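Local structure of lipoate-protein ligase, putative (Streptococcus pneumoniae, 1VQZ) at residues Y88-N93 against F163-S168; N95-S100 against R154-G159; K111-P116 against E215-E220; Q148-G153 against G293-A298. The protein is a putative lipoate-protein ligase, in which a catalytic domain of the lipoyl ligase A/B family is joined to a C-terminal bacterial lipoate ligase domain. All blocks are in the same frame, centred on the assembly; numbering follows the deposited sequence.

Contact 1 of 4, residues Y88-N93 against F163-S168; sequences YHDLNN and FDVDLS. With EDO (1,2-ethanediol), chain L.
The edge of the Tyr-88 ring meets Val-165, whose CG1 lies near the ring plane 3.8 Å from CD2, while Asp-166 O comes up to the same CD2 at a slant. Next along the strand, the His-89 imidazole has Asn-93 ND2 over one face and O1 of a 1,2-ethanediol at its edge. A type I beta turn from Asp-90 to Asn-93 here packs against the loop between strand 154-162 and helix 169-173. Asp-90 begins the turn with an Asx turn: chi1 of 75° places CG between backbone N and carbonyl carbon, and OD1 takes Asn-92 N (2.8 Å) from above the carboxylate plane. OD2 faces the loop and receives an almost straight bond from Asp-166 N (3.0 Å, 173°) on its syn side. One water donates to both Asp-90 OD2 and Asp-164 O and accepts from Asn-92 ND2. Asp-166 in turn caps the coming helix, OD1 accepting from Ser-168 N and OG. The second branch of Val-165 turns to Asn-93, CG2 standing 3.6 Å from CB. Asn-92 O is gripped twice, by Asp-164 N at 3.0 Å and, through a more bent bond (138°), by Phe-163 N at 3.1 Å.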
loop_
_atom_site.group_PDB
_atom_site.type_symbol
_atom_site.label_atom_id
_atom_site.label_comp_id
_atom_site.label_asym_id
_atom_site.label_seq_id
_atom_site.Cartn_x
_atom_site.Cartn_y
_atom_site.Cartn_z
ATOM N N TYR A 88 4.451 -9.501 -2.186
ATOM C CA TYR A 88 4.479 -10.782 -1.494
ATOM C C TYR A 88 4.886 -10.665 -0.035
ATOM O O TYR A 88 5.945 -10.127 0.308
ATOM C CB TYR A 88 5.392 -11.798 -2.205
ATOM C CG TYR A 88 5.354 -13.157 -1.557
ATOM C CD1 TYR A 88 4.187 -13.934 -1.604
ATOM C CD2 TYR A 88 6.478 -13.679 -0.906
ATOM C CE1 TYR A 88 4.126 -15.185 -0.993
ATOM C CE2 TYR A 88 6.423 -14.960 -0.256
ATOM C CZ TYR A 88 5.254 -15.692 -0.316
ATOM O OH TYR A 88 5.220 -16.935 0.248
ATOM N N HIS A 89 4.034 -11.199 0.811
ATOM C CA HIS A 89 4.306 -11.362 2.221
ATOM C C HIS A 89 4.469 -12.818 2.577
ATOM O O HIS A 89 3.737 -13.683 2.074
ATOM C CB HIS A 89 3.113 -10.824 3.033
ATOM C CG HIS A 89 2.962 -9.341 3.007
ATOM N ND1 HIS A 89 3.086 -8.594 1.856
ATOM C CD2 HIS A 89 2.570 -8.472 3.978
ATOM C CE1 HIS A 89 2.849 -7.320 2.134
ATOM N NE2 HIS A 89 2.500 -7.227 3.409
ATOM N N ASP A 90 5.369 -13.065 3.517
ATOM C CA ASP A 90 5.464 -14.321 4.195
ATOM C C ASP A 90 5.842 -14.107 5.658
ATOM O O ASP A 90 5.944 -12.958 6.130
ATOM C CB ASP A 90 6.363 -15.316 3.402
ATOM C CG ASP A 90 7.872 -15.032 3.489
ATOM O OD1 ASP A 90 8.340 -14.212 4.294
ATOM O OD2 ASP A 90 8.625 -15.667 2.701
ATOM N N LEU A 91 6.066 -15.208 6.388
ATOM C CA LEU A 91 6.347 -15.125 7.798
ATOM C C LEU A 91 7.686 -14.430 8.137
ATOM O O LEU A 91 7.946 -14.188 9.299
ATOM C CB LEU A 91 6.316 -16.516 8.444
ATOM C CG LEU A 91 4.930 -17.136 8.513
ATOM C CD1 LEU A 91 5.039 -18.474 9.255
ATOM C CD2 LEU A 91 3.862 -16.213 9.215
ATOM N N ASN A 92 8.505 -14.147 7.124
ATOM C CA ASN A 92 9.759 -13.428 7.284
ATOM C C ASN A 92 9.749 -12.012 6.674
ATOM O O ASN A 92 10.817 -11.355 6.465
ATOM C CB ASN A 92 10.894 -14.274 6.733
ATOM C CG ASN A 92 11.212 -15.430 7.617
ATOM O OD1 ASN A 92 11.582 -15.226 8.755
ATOM N ND2 ASN A 92 11.050 -16.653 7.112
ATOM N N ASN A 93 8.532 -11.529 6.446
ATOM C CA ASN A 93 8.277 -10.140 6.021
ATOM C C ASN A 93 7.684 -9.415 7.194
ATOM O O ASN A 93 6.618 -9.799 7.655
ATOM C CB ASN A 93 7.302 -10.133 4.846
ATOM C CG ASN A 93 6.955 -8.730 4.386
ATOM O OD1 ASN A 93 7.755 -8.087 3.740
ATOM N ND2 ASN A 93 5.746 -8.286 4.664
ATOM N N PHE A 163 13.099 -9.293 5.847
ATOM C CA PHE A 163 13.989 -9.929 6.742
ATOM C C PHE A 163 14.535 -11.228 6.161
ATOM O O PHE A 163 15.758 -11.406 6.113
ATOM C CB PHE A 163 13.386 -10.075 8.137
ATOM C CG PHE A 163 14.376 -10.587 9.139
ATOM C CD1 PHE A 163 14.552 -11.958 9.318
ATOM C CD2 PHE A 163 15.159 -9.697 9.856
ATOM C CE1 PHE A 163 15.533 -12.408 10.202
ATOM C CE2 PHE A 163 16.126 -10.135 10.720
ATOM C CZ PHE A 163 16.317 -11.480 10.887
ATOM N N ASP A 164 13.661 -12.113 5.706
ATOM C CA ASP A 164 14.104 -13.318 4.977
ATOM C C ASP A 164 12.991 -13.848 4.082
ATOM O O ASP A 164 12.632 -15.026 4.104
ATOM C CB ASP A 164 14.588 -14.418 5.946
ATOM C CG ASP A 164 15.377 -15.561 5.246
ATOM O OD1 ASP A 164 15.776 -15.457 4.052
ATOM O OD2 ASP A 164 15.671 -16.569 5.955
ATOM N N VAL A 165 12.423 -12.943 3.310
ATOM C CA VAL A 165 11.313 -13.249 2.467
ATOM C C VAL A 165 11.801 -14.134 1.316
ATOM O O VAL A 165 12.921 -13.949 0.794
ATOM C CB VAL A 165 10.680 -11.934 1.934
ATOM C CG1 VAL A 165 9.421 -12.225 1.070
ATOM C CG2 VAL A 165 10.346 -11.022 3.108
ATOM N N ASP A 166 10.972 -15.065 0.881
ATOM C CA ASP A 166 11.244 -15.782 -0.376
ATOM C C ASP A 166 10.922 -14.840 -1.530
ATOM O O ASP A 166 9.760 -14.567 -1.834
ATOM C CB ASP A 166 10.441 -17.071 -0.407
ATOM C CG ASP A 166 10.786 -17.967 -1.585
ATOM O OD1 ASP A 166 11.551 -17.562 -2.502
ATOM O OD2 ASP A 166 10.240 -19.090 -1.585
ATOM N N LEU A 167 11.970 -14.319 -2.167
ATOM C CA LEU A 167 11.815 -13.317 -3.220
ATOM C C LEU A 167 11.434 -13.954 -4.569
ATOM O O LEU A 167 11.270 -13.230 -5.543
ATOM C CB LEU A 167 13.111 -12.503 -3.394
ATOM C CG LEU A 167 13.670 -11.797 -2.154
ATOM C CD1 LEU A 167 15.061 -11.148 -2.466
ATOM C CD2 LEU A 167 12.689 -10.807 -1.590
ATOM N N SER A 168 11.320 -15.291 -4.628
ATOM C CA SER A 168 11.014 -15.984 -5.880
ATOM C C SER A 168 9.520 -16.208 -6.133
ATOM O O SER A 168 9.128 -16.602 -7.234
ATOM C CB SER A 168 11.740 -17.338 -5.931
ATOM O OG SER A 168 11.083 -18.295 -5.108
HETATM C C1 EDO L . -0.558 -4.411 3.820
HETATM O O1 EDO L . 0.802 -4.405 3.452
HETATM C C2 EDO L . -0.761 -3.124 4.582
HETATM O O2 EDO L . -1.980 -3.160 5.291
HETATM O O HOH W 1 10.681 -16.870 3.990
#

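Contact 2 of 4, residues N95-S100 against R154-G159; sequences NYTIIS and RIMHHG
Two neighbouring antiparallel strands of the large mixed sheet of the catalytic domain pair here, their axes 4.8 Å apart. Tyr-96 with Gly-159, Ile-98 with His-157 and Ser-100 with Ile-155 are hydrogen-bonded pairs, each with two N-H...O bonds; Thr-97 with His-158 and Ile-99 with Met-156 (selenomethionine) are the non-hydrogen-bonded pairs between them. Tyr-96 stands with CG between backbone N and carbonyl carbon (chi1 65°), which lays its ring across the partner strand, the hydroxyl bonded to Asn-146: Gly-159 N sits over one face, 3.4 Å from CZ, and the glycine has no side chain to bar the way. On the face that carries Thr-97, Ile-99 CG1 touches Met-156 CG at 3.9 Å, and Ile-99 CG2 lies 3.5 Å from NH1 of Arg-154, whose guanidinium is held by Phe-34 O at NH1 and Glu-40 O at NH2. Met-156 bends at its last torsion, bringing CE over one face of the His-158 ring, which bonds Glu-30 OE2 through ND1, shared with Thr-97 OG1, and Ser-82 OG through NE2. Strands 42-47 and 141-151 flank the pair; helix 23-36 packs on the side of Ile-99 and Met-156, and helix 110-123 stacks Phe-113 on Tyr-96.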
loop_
_atom_site.group_PDB
_atom_site.type_symbol
_atom_site.label_atom_id
_atom_site.label_comp_id
_atom_site.label_asym_id
_atom_site.label_seq_id
_atom_site.Cartn_x
_atom_site.Cartn_y
_atom_site.Cartn_z
ATOM N N ASN A 95 5.990 -6.269 8.693
ATOM C CA ASN A 95 5.172 -5.090 8.388
ATOM C C ASN A 95 5.292 -4.071 9.504
ATOM O O ASN A 95 5.363 -4.426 10.672
ATOM C CB ASN A 95 3.690 -5.529 8.188
ATOM C CG ASN A 95 3.527 -6.481 6.988
ATOM O OD1 ASN A 95 3.153 -7.662 7.123
ATOM N ND2 ASN A 95 3.897 -5.997 5.841
ATOM N N TYR A 96 5.300 -2.797 9.140
ATOM C CA TYR A 96 5.290 -1.710 10.113
ATOM C C TYR A 96 4.136 -0.792 9.767
ATOM O O TYR A 96 3.752 -0.647 8.569
ATOM C CB TYR A 96 6.631 -0.916 10.159
ATOM C CG TYR A 96 6.953 -0.168 8.883
ATOM C CD1 TYR A 96 7.669 -0.771 7.841
ATOM C CD2 TYR A 96 6.495 1.138 8.704
ATOM C CE1 TYR A 96 7.920 -0.071 6.655
ATOM C CE2 TYR A 96 6.725 1.825 7.548
ATOM C CZ TYR A 96 7.431 1.236 6.524
ATOM O OH TYR A 96 7.640 2.002 5.400
ATOM N N THR A 97 3.612 -0.142 10.812
ATOM C CA THR A 97 2.536 0.850 10.682
ATOM C C THR A 97 2.820 2.066 11.564
ATOM O O THR A 97 3.023 1.918 12.746
ATOM C CB THR A 97 1.244 0.241 11.161
ATOM O OG1 THR A 97 0.981 -0.931 10.397
ATOM C CG2 THR A 97 0.116 1.190 11.051
ATOM N N ILE A 98 2.849 3.253 10.968
ATOM C CA ILE A 98 3.060 4.524 11.665
ATOM C C ILE A 98 1.864 5.423 11.342
ATOM O O ILE A 98 1.750 5.918 10.244
ATOM C CB ILE A 98 4.333 5.197 11.173
ATOM C CG1 ILE A 98 5.496 4.200 11.216
ATOM C CG2 ILE A 98 4.688 6.441 11.998
ATOM C CD1 ILE A 98 6.651 4.654 10.371
ATOM N N ILE A 99 1.008 5.640 12.331
ATOM C CA ILE A 99 -0.168 6.501 12.227
ATOM C C ILE A 99 -0.042 7.748 13.053
ATOM O O ILE A 99 0.420 7.711 14.219
ATOM C CB ILE A 99 -1.396 5.732 12.693
ATOM C CG1 ILE A 99 -1.680 4.565 11.731
ATOM C CG2 ILE A 99 -2.603 6.643 12.827
ATOM C CD1 ILE A 99 -2.324 3.379 12.412
ATOM N N SER A 100 -0.460 8.869 12.464
ATOM C CA SER A 100 -0.330 10.185 13.143
ATOM C C SER A 100 -1.415 11.138 12.708
ATOM O O SER A 100 -1.768 11.201 11.534
ATOM C CB SER A 100 1.015 10.834 12.845
ATOM O OG SER A 100 1.084 11.055 11.445
ATOM N N ARG A 154 -5.573 12.730 9.225
ATOM C CA ARG A 154 -4.814 11.567 9.688
ATOM C C ARG A 154 -3.995 10.858 8.594
ATOM O O ARG A 154 -4.472 10.533 7.463
ATOM C CB ARG A 154 -5.761 10.602 10.413
ATOM C CG ARG A 154 -5.102 9.491 11.104
ATOM C CD ARG A 154 -6.063 8.628 11.949
ATOM N NE ARG A 154 -6.030 9.103 13.279
ATOM C CZ ARG A 154 -5.749 8.440 14.394
ATOM N NH1 ARG A 154 -5.587 7.139 14.490
ATOM N NH2 ARG A 154 -5.702 9.174 15.487
ATOM N N ILE A 155 -2.739 10.596 8.945
ATOM C CA ILE A 155 -1.729 10.084 8.026
ATOM C C ILE A 155 -1.260 8.715 8.453
ATOM O O ILE A 155 -0.988 8.507 9.634
ATOM C CB ILE A 155 -0.512 11.009 8.050
ATOM C CG1 ILE A 155 -0.923 12.437 7.618
ATOM C CG2 ILE A 155 0.638 10.439 7.168
ATOM C CD1 ILE A 155 0.063 13.497 7.931
HETATM N N MSE A 156 -1.166 7.782 7.496
HETATM C CA MSE A 156 -0.524 6.501 7.750
HETATM C C MSE A 156 0.614 6.275 6.782
HETATM O O MSE A 156 0.452 6.385 5.579
HETATM C CB MSE A 156 -1.520 5.336 7.676
HETATM C CG MSE A 156 -0.878 3.995 7.943
HETATM SE SE MSE A 156 -2.148 2.470 7.926
HETATM C CE MSE A 156 -2.746 2.659 5.987
ATOM N N HIS A 157 1.764 5.959 7.343
ATOM C CA HIS A 157 2.897 5.418 6.601
ATOM C C HIS A 157 3.006 3.934 6.969
ATOM O O HIS A 157 3.109 3.603 8.139
ATOM C CB HIS A 157 4.195 6.080 7.003
ATOM C CG HIS A 157 4.310 7.498 6.553
ATOM N ND1 HIS A 157 4.925 7.848 5.367
ATOM C CD2 HIS A 157 3.842 8.647 7.090
ATOM C CE1 HIS A 157 4.856 9.158 5.213
ATOM N NE2 HIS A 157 4.209 9.665 6.247
ATOM N N HIS A 158 2.984 3.049 5.988
ATOM C CA HIS A 158 3.143 1.632 6.302
ATOM C C HIS A 158 3.965 0.937 5.244
ATOM O O HIS A 158 4.154 1.445 4.122
ATOM C CB HIS A 158 1.808 0.922 6.619
ATOM C CG HIS A 158 0.866 0.779 5.465
ATOM N ND1 HIS A 158 -0.276 0.001 5.526
ATOM C CD2 HIS A 158 0.893 1.318 4.217
ATOM C CE1 HIS A 158 -0.916 0.081 4.365
ATOM N NE2 HIS A 158 -0.208 0.847 3.547
ATOM N N GLY A 159 4.518 -0.201 5.614
ATOM C CA GLY A 159 5.360 -0.887 4.651
ATOM C C GLY A 159 5.939 -2.155 5.178
ATOM O O GLY A 159 5.520 -2.618 6.220
#

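Contact 3 of 4, residues K111-P116 against E215-E220; sequences KSFSTP and EYMKKE. With EDO (1,2-ethanediol), chain E.
Ser-114 OG donates a hydrogen bond to Lys-111 O (2.7 Å), the shortest polar bond here, inside the helix whose Pro-116 packs on Tyr-216. The contact is a steep helix-helix crossing within the catalytic domain: the axes of 111-116 and 215-220 pass 10.3 Å apart at 114°, and no hydrogen bond runs between them. Pro-116, at a kink where its nitrogen has no bond to the preceding turn, is the centre of the packing. Tyr-216 swings its ring toward it with CG trans to the backbone N (chi1 -166°), and the two side chains cross at about a right angle; Pro-116 CB lies close to Tyr-216 CD1, at 3.3 Å. The Tyr-216 hydroxyl bonds Asn-119, one turn further along the first helix. Met-217 (selenomethionine) bends at chi2, which brings SE to 3.8 Å from Pro-116 CG and to the edge of the Phe-113 ring, 4.2 Å from CD1. Phe-113 also meets Phe-44, the ring planes at about 45°. Nearer the solvent, Glu-220 OE2 comes near Thr-115 CG2. Pro-116 O, which accepts from Thr-120 OG1, stands 4.2 Å above the centre of the Tyr-216 ring.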
loop_
_atom_site.group_PDB
_atom_site.type_symbol
_atom_site.label_atom_id
_atom_site.label_comp_id
_atom_site.label_asym_id
_atom_site.label_seq_id
_atom_site.Cartn_x
_atom_site.Cartn_y
_atom_site.Cartn_z
ATOM N N LYS A 111 10.082 8.850 7.872
ATOM C CA LYS A 111 11.345 9.529 8.172
ATOM C C LYS A 111 11.747 9.373 9.630
ATOM O O LYS A 111 12.896 9.115 9.922
ATOM C CB LYS A 111 11.246 11.017 7.858
ATOM C CG LYS A 111 11.079 11.314 6.376
ATOM N N SER A 112 10.810 9.537 10.555
ATOM C CA SER A 112 11.168 9.448 11.956
ATOM C C SER A 112 11.437 8.004 12.412
ATOM O O SER A 112 12.256 7.788 13.291
ATOM C CB SER A 112 10.141 10.171 12.849
ATOM O OG SER A 112 8.840 9.678 12.740
ATOM N N PHE A 113 10.756 7.034 11.801
ATOM C CA PHE A 113 10.967 5.584 12.066
ATOM C C PHE A 113 12.309 5.102 11.526
ATOM O O PHE A 113 12.946 4.192 12.074
ATOM C CB PHE A 113 9.815 4.816 11.412
ATOM C CG PHE A 113 9.923 3.301 11.462
ATOM C CD1 PHE A 113 9.945 2.619 12.661
ATOM C CD2 PHE A 113 9.963 2.555 10.265
ATOM C CE1 PHE A 113 9.990 1.198 12.689
ATOM C CE2 PHE A 113 10.019 1.157 10.269
ATOM C CZ PHE A 113 10.027 0.460 11.477
ATOM N N SER A 114 12.747 5.760 10.465
ATOM C CA SER A 114 13.907 5.323 9.709
ATOM C C SER A 114 15.185 5.367 10.565
ATOM O O SER A 114 16.068 4.549 10.398
ATOM C CB SER A 114 14.048 6.222 8.477
ATOM O OG SER A 114 14.669 7.460 8.831
ATOM N N THR A 115 15.276 6.335 11.481
ATOM C CA THR A 115 16.421 6.425 12.371
ATOM C C THR A 115 16.502 5.227 13.319
ATOM O O THR A 115 17.573 4.592 13.405
ATOM C CB THR A 115 16.503 7.794 13.116
ATOM O OG1 THR A 115 17.066 8.757 12.219
ATOM C CG2 THR A 115 17.405 7.711 14.327
ATOM N N PRO A 116 15.408 4.943 14.052
ATOM C CA PRO A 116 15.292 3.691 14.806
ATOM C C PRO A 116 15.663 2.430 14.007
ATOM O O PRO A 116 16.405 1.587 14.532
ATOM C CB PRO A 116 13.829 3.675 15.243
ATOM C CG PRO A 116 13.465 5.095 15.355
ATOM C CD PRO A 116 14.221 5.804 14.265
ATOM N N GLU A 215 11.764 -2.338 21.090
ATOM C CA GLU A 215 12.584 -1.878 22.246
ATOM C C GLU A 215 13.255 -0.526 21.924
ATOM O O GLU A 215 13.271 0.410 22.749
ATOM C CB GLU A 215 13.630 -2.937 22.681
ATOM C CG GLU A 215 13.102 -4.003 23.693
ATOM C CD GLU A 215 12.502 -3.401 25.025
ATOM O OE1 GLU A 215 13.238 -2.657 25.743
ATOM O OE2 GLU A 215 11.303 -3.677 25.346
ATOM N N TYR A 216 13.781 -0.389 20.709
ATOM C CA TYR A 216 14.290 0.914 20.318
ATOM C C TYR A 216 13.237 2.019 20.367
ATOM O O TYR A 216 13.519 3.135 20.858
ATOM C CB TYR A 216 14.913 0.881 18.924
ATOM C CG TYR A 216 15.742 2.114 18.643
ATOM C CD1 TYR A 216 15.134 3.318 18.261
ATOM C CD2 TYR A 216 17.122 2.101 18.801
ATOM C CE1 TYR A 216 15.891 4.474 18.018
ATOM C CE2 TYR A 216 17.891 3.262 18.552
ATOM C CZ TYR A 216 17.260 4.437 18.165
ATOM O OH TYR A 216 18.009 5.554 17.898
HETATM N N MSE A 217 12.037 1.725 19.861
HETATM C CA MSE A 217 10.976 2.739 19.784
HETATM C C MSE A 217 10.619 3.235 21.177
HETATM O O MSE A 217 10.463 4.454 21.398
HETATM C CB MSE A 217 9.755 2.198 19.035
HETATM C CG MSE A 217 9.986 2.176 17.506
HETATM SE SE MSE A 217 10.083 4.017 16.655
HETATM C CE MSE A 217 8.207 4.490 16.802
ATOM N N LYS A 218 10.565 2.282 22.113
ATOM C CA LYS A 218 10.240 2.535 23.508
ATOM C C LYS A 218 11.282 3.441 24.176
ATOM O O LYS A 218 10.957 4.276 25.044
ATOM C CB LYS A 218 10.055 1.199 24.278
ATOM C CG LYS A 218 8.687 0.582 24.000
ATOM C CD LYS A 218 8.570 -0.907 24.219
ATOM C CE LYS A 218 8.073 -1.265 25.587
ATOM N NZ LYS A 218 7.835 -2.723 25.715
ATOM N N LYS A 219 12.517 3.310 23.718
ATOM C CA LYS A 219 13.630 4.039 24.277
ATOM C C LYS A 219 13.576 5.459 23.726
ATOM O O LYS A 219 13.728 6.423 24.456
ATOM C CB LYS A 219 14.943 3.332 23.901
ATOM C CG LYS A 219 15.964 3.332 25.013
ATOM N N GLU A 220 13.302 5.554 22.427
ATOM C CA GLU A 220 13.095 6.830 21.723
ATOM C C GLU A 220 11.875 7.598 22.288
ATOM O O GLU A 220 11.945 8.815 22.522
ATOM C CB GLU A 220 12.967 6.535 20.223
ATOM C CG GLU A 220 13.100 7.718 19.269
ATOM C CD GLU A 220 14.550 8.107 18.990
ATOM O OE1 GLU A 220 15.247 8.495 19.946
ATOM O OE2 GLU A 220 14.978 8.037 17.813
HETATM C C1 EDO E . 9.349 -5.996 22.965
HETATM O O1 EDO E . 10.739 -6.013 23.248
HETATM C C2 EDO E . 8.627 -7.024 23.823
HETATM O O2 EDO E . 7.200 -6.797 23.743
#

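Contact 4 of 4, residues Q148-G153 against G293-A298; sequences QAYING and GIEDVA. With EDO (1,2-ethanediol), chain S.
This is a water-rich interface between the two family regions: the end of strand 141-151, in the large sheet of the catalytic domain, meets the C-terminal-domain loop that precedes helix 298-304. One direct hydrogen bond joins them, Tyr-150 N to Ile-294 O, long and bent (3.3 Å, 136°), with the donor tilted out of the carbonyl plane. Apolar packing lies alongside it. With Ile-294 CG1 anti to the carbonyl carbon (chi1 -70°), CG2 falls against Tyr-150 CB, tightly at 3.4 Å, and CD1 meets the amide of the extended Gln-148, 3.9 Å from NE2. Glu-295 runs beside Tyr-150 in the same direction, its carboxylate steeply turned (70°) to the ring, with OE1 at the ring edge. Arg-325 ties the pair together, forming a salt bridge with Glu-295 OE2 and a cation-pi contact with Tyr-150, whose hydroxyl bonds Glu-102. Three waters add bridges: one donates to Gln-148 O and Gly-293 O, another to Tyr-150 O and Ile-294 O, a third to Tyr-150 O and Glu-295 OE1. Asp-296 caps the helix: its OD1 uses the anti lone pair for Ala-298 N (2.9 Å), and O1 of a 1,2-ethanediol donates to the same oxygen at 2.7 Å.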
loop_
_atom_site.group_PDB
_atom_site.type_symbol
_atom_site.label_atom_id
_atom_site.label_comp_id
_atom_site.label_asym_id
_atom_site.label_seq_id
_atom_site.Cartn_x
_atom_site.Cartn_y
_atom_site.Cartn_z
ATOM N N GLN A 148 2.250 5.695 1.835
ATOM C CA GLN A 148 1.469 6.621 2.612
ATOM C C GLN A 148 -0.007 6.560 2.178
ATOM O O GLN A 148 -0.331 6.420 0.977
ATOM C CB GLN A 148 2.072 8.009 2.416
ATOM C CG GLN A 148 1.453 9.095 3.279
ATOM C CD GLN A 148 2.123 10.472 3.107
ATOM O OE1 GLN A 148 3.327 10.577 2.810
ATOM N NE2 GLN A 148 1.332 11.528 3.288
ATOM N N ALA A 149 -0.892 6.652 3.163
ATOM C CA ALA A 149 -2.326 6.858 2.948
ATOM C C ALA A 149 -2.779 8.041 3.793
ATOM O O ALA A 149 -2.250 8.284 4.851
ATOM C CB ALA A 149 -3.141 5.601 3.310
ATOM N N TYR A 150 -3.773 8.767 3.310
ATOM C CA TYR A 150 -4.235 9.966 3.985
ATOM C C TYR A 150 -5.723 9.980 3.973
ATOM O O TYR A 150 -6.334 9.901 2.910
ATOM C CB TYR A 150 -3.734 11.215 3.282
ATOM C CG TYR A 150 -4.283 12.481 3.857
ATOM C CD1 TYR A 150 -3.744 13.016 5.003
ATOM C CD2 TYR A 150 -5.375 13.128 3.273
ATOM C CE1 TYR A 150 -4.229 14.191 5.562
ATOM C CE2 TYR A 150 -5.878 14.335 3.831
ATOM C CZ TYR A 150 -5.283 14.849 4.990
ATOM O OH TYR A 150 -5.717 16.015 5.577
ATOM N N ILE A 151 -6.304 10.023 5.161
ATOM C CA ILE A 151 -7.693 10.402 5.323
ATOM C C ILE A 151 -7.699 11.805 5.951
ATOM O O ILE A 151 -6.615 12.372 6.231
ATOM C CB ILE A 151 -8.435 9.443 6.242
ATOM C CG1 ILE A 151 -7.955 9.640 7.700
ATOM C CG2 ILE A 151 -8.327 8.024 5.682
ATOM C CD1 ILE A 151 -8.417 8.508 8.728
ATOM N N ASN A 152 -8.884 12.366 6.202
ATOM C CA ASN A 152 -8.932 13.751 6.735
ATOM C C ASN A 152 -8.298 13.757 8.118
ATOM O O ASN A 152 -8.604 12.945 8.998
ATOM C CB ASN A 152 -10.333 14.411 6.725
ATOM N N GLY A 153 -7.311 14.623 8.228
ATOM C CA GLY A 153 -6.645 14.912 9.469
ATOM C C GLY A 153 -5.771 13.796 9.991
ATOM O O GLY A 153 -5.298 13.924 11.086
ATOM N N GLY A 293 -1.108 6.806 -5.458
ATOM C CA GLY A 293 -1.533 8.097 -4.996
ATOM C C GLY A 293 -1.828 7.954 -3.522
ATOM O O GLY A 293 -2.295 6.892 -3.035
ATOM N N ILE A 294 -1.572 9.021 -2.800
ATOM C CA ILE A 294 -1.779 9.035 -1.330
ATOM C C ILE A 294 -3.263 8.954 -0.959
ATOM O O ILE A 294 -3.610 8.417 0.083
ATOM C CB ILE A 294 -1.164 10.301 -0.684
ATOM C CG1 ILE A 294 0.354 10.245 -0.716
ATOM C CG2 ILE A 294 -1.564 10.416 0.768
ATOM C CD1 ILE A 294 0.976 11.629 -0.567
ATOM N N GLU A 295 -4.109 9.526 -1.807
ATOM C CA GLU A 295 -5.580 9.532 -1.680
ATOM C C GLU A 295 -6.224 8.730 -2.775
ATOM O O GLU A 295 -5.697 8.645 -3.868
ATOM C CB GLU A 295 -6.166 10.950 -1.738
ATOM C CG GLU A 295 -5.590 11.835 -0.703
ATOM C CD GLU A 295 -6.397 13.097 -0.464
ATOM O OE1 GLU A 295 -7.559 12.999 -0.059
ATOM O OE2 GLU A 295 -5.828 14.175 -0.609
ATOM N N ASP A 296 -7.370 8.155 -2.417
ATOM C CA ASP A 296 -8.238 7.324 -3.268
ATOM C C ASP A 296 -8.636 8.025 -4.590
ATOM O O ASP A 296 -9.059 9.178 -4.593
ATOM C CB ASP A 296 -9.493 6.980 -2.484
ATOM C CG ASP A 296 -10.203 5.760 -3.007
ATOM O OD1 ASP A 296 -10.710 5.794 -4.133
ATOM O OD2 ASP A 296 -10.283 4.769 -2.250
ATOM N N VAL A 297 -8.488 7.292 -5.679
ATOM C CA VAL A 297 -8.804 7.751 -7.041
ATOM C C VAL A 297 -10.305 8.071 -7.240
ATOM O O VAL A 297 -10.675 8.719 -8.217
ATOM C CB VAL A 297 -8.232 6.757 -8.143
ATOM C CG1 VAL A 297 -9.138 5.595 -8.366
ATOM C CG2 VAL A 297 -7.992 7.460 -9.442
ATOM N N ALA A 298 -11.149 7.703 -6.277
ATOM C CA ALA A 298 -12.582 8.045 -6.329
ATOM C C ALA A 298 -12.834 9.526 -6.555
ATOM O O ALA A 298 -13.771 9.875 -7.286
ATOM C CB ALA A 298 -13.302 7.607 -5.060
HETATM C C1 EDO S . -12.258 2.375 -4.800
HETATM O O1 EDO S . -12.243 3.818 -5.148
HETATM C C2 EDO S . -10.914 1.637 -4.587
HETATM O O2 EDO S . -10.834 0.538 -3.631
HETATM O O HOH W 2 -2.025 5.223 -0.790
HETATM O O HOH W 3 -5.852 7.290 1.619
HETATM O O HOH W 4 -8.250 11.073 1.520
#

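Overall arrangement
From the N terminus, contact 1 opens first, at 88-93, and closes at 163-168; contact 2 is nested inside that loop, joining strands 93-101 and 154-162. Contact 3 starts at helix 110-123 within both loops and closes beyond them at 215-220, so it crosses both. Contact 4 starts at 148-153, crosses all three and closes latest, at 293-298, linking the catalytic domain to the C-terminal region. Contact 2 is the hub: it touches contact 1 where Asn-95 packs on His-89, contact 3 where Ile-98 meets Phe-113, and contact 4 where Met-156 O probably bonds Ala-149 N between adjacent strands. Contacts 1 and 4 lie on opposite sides of the chain's centre, their centres 27 Å apart.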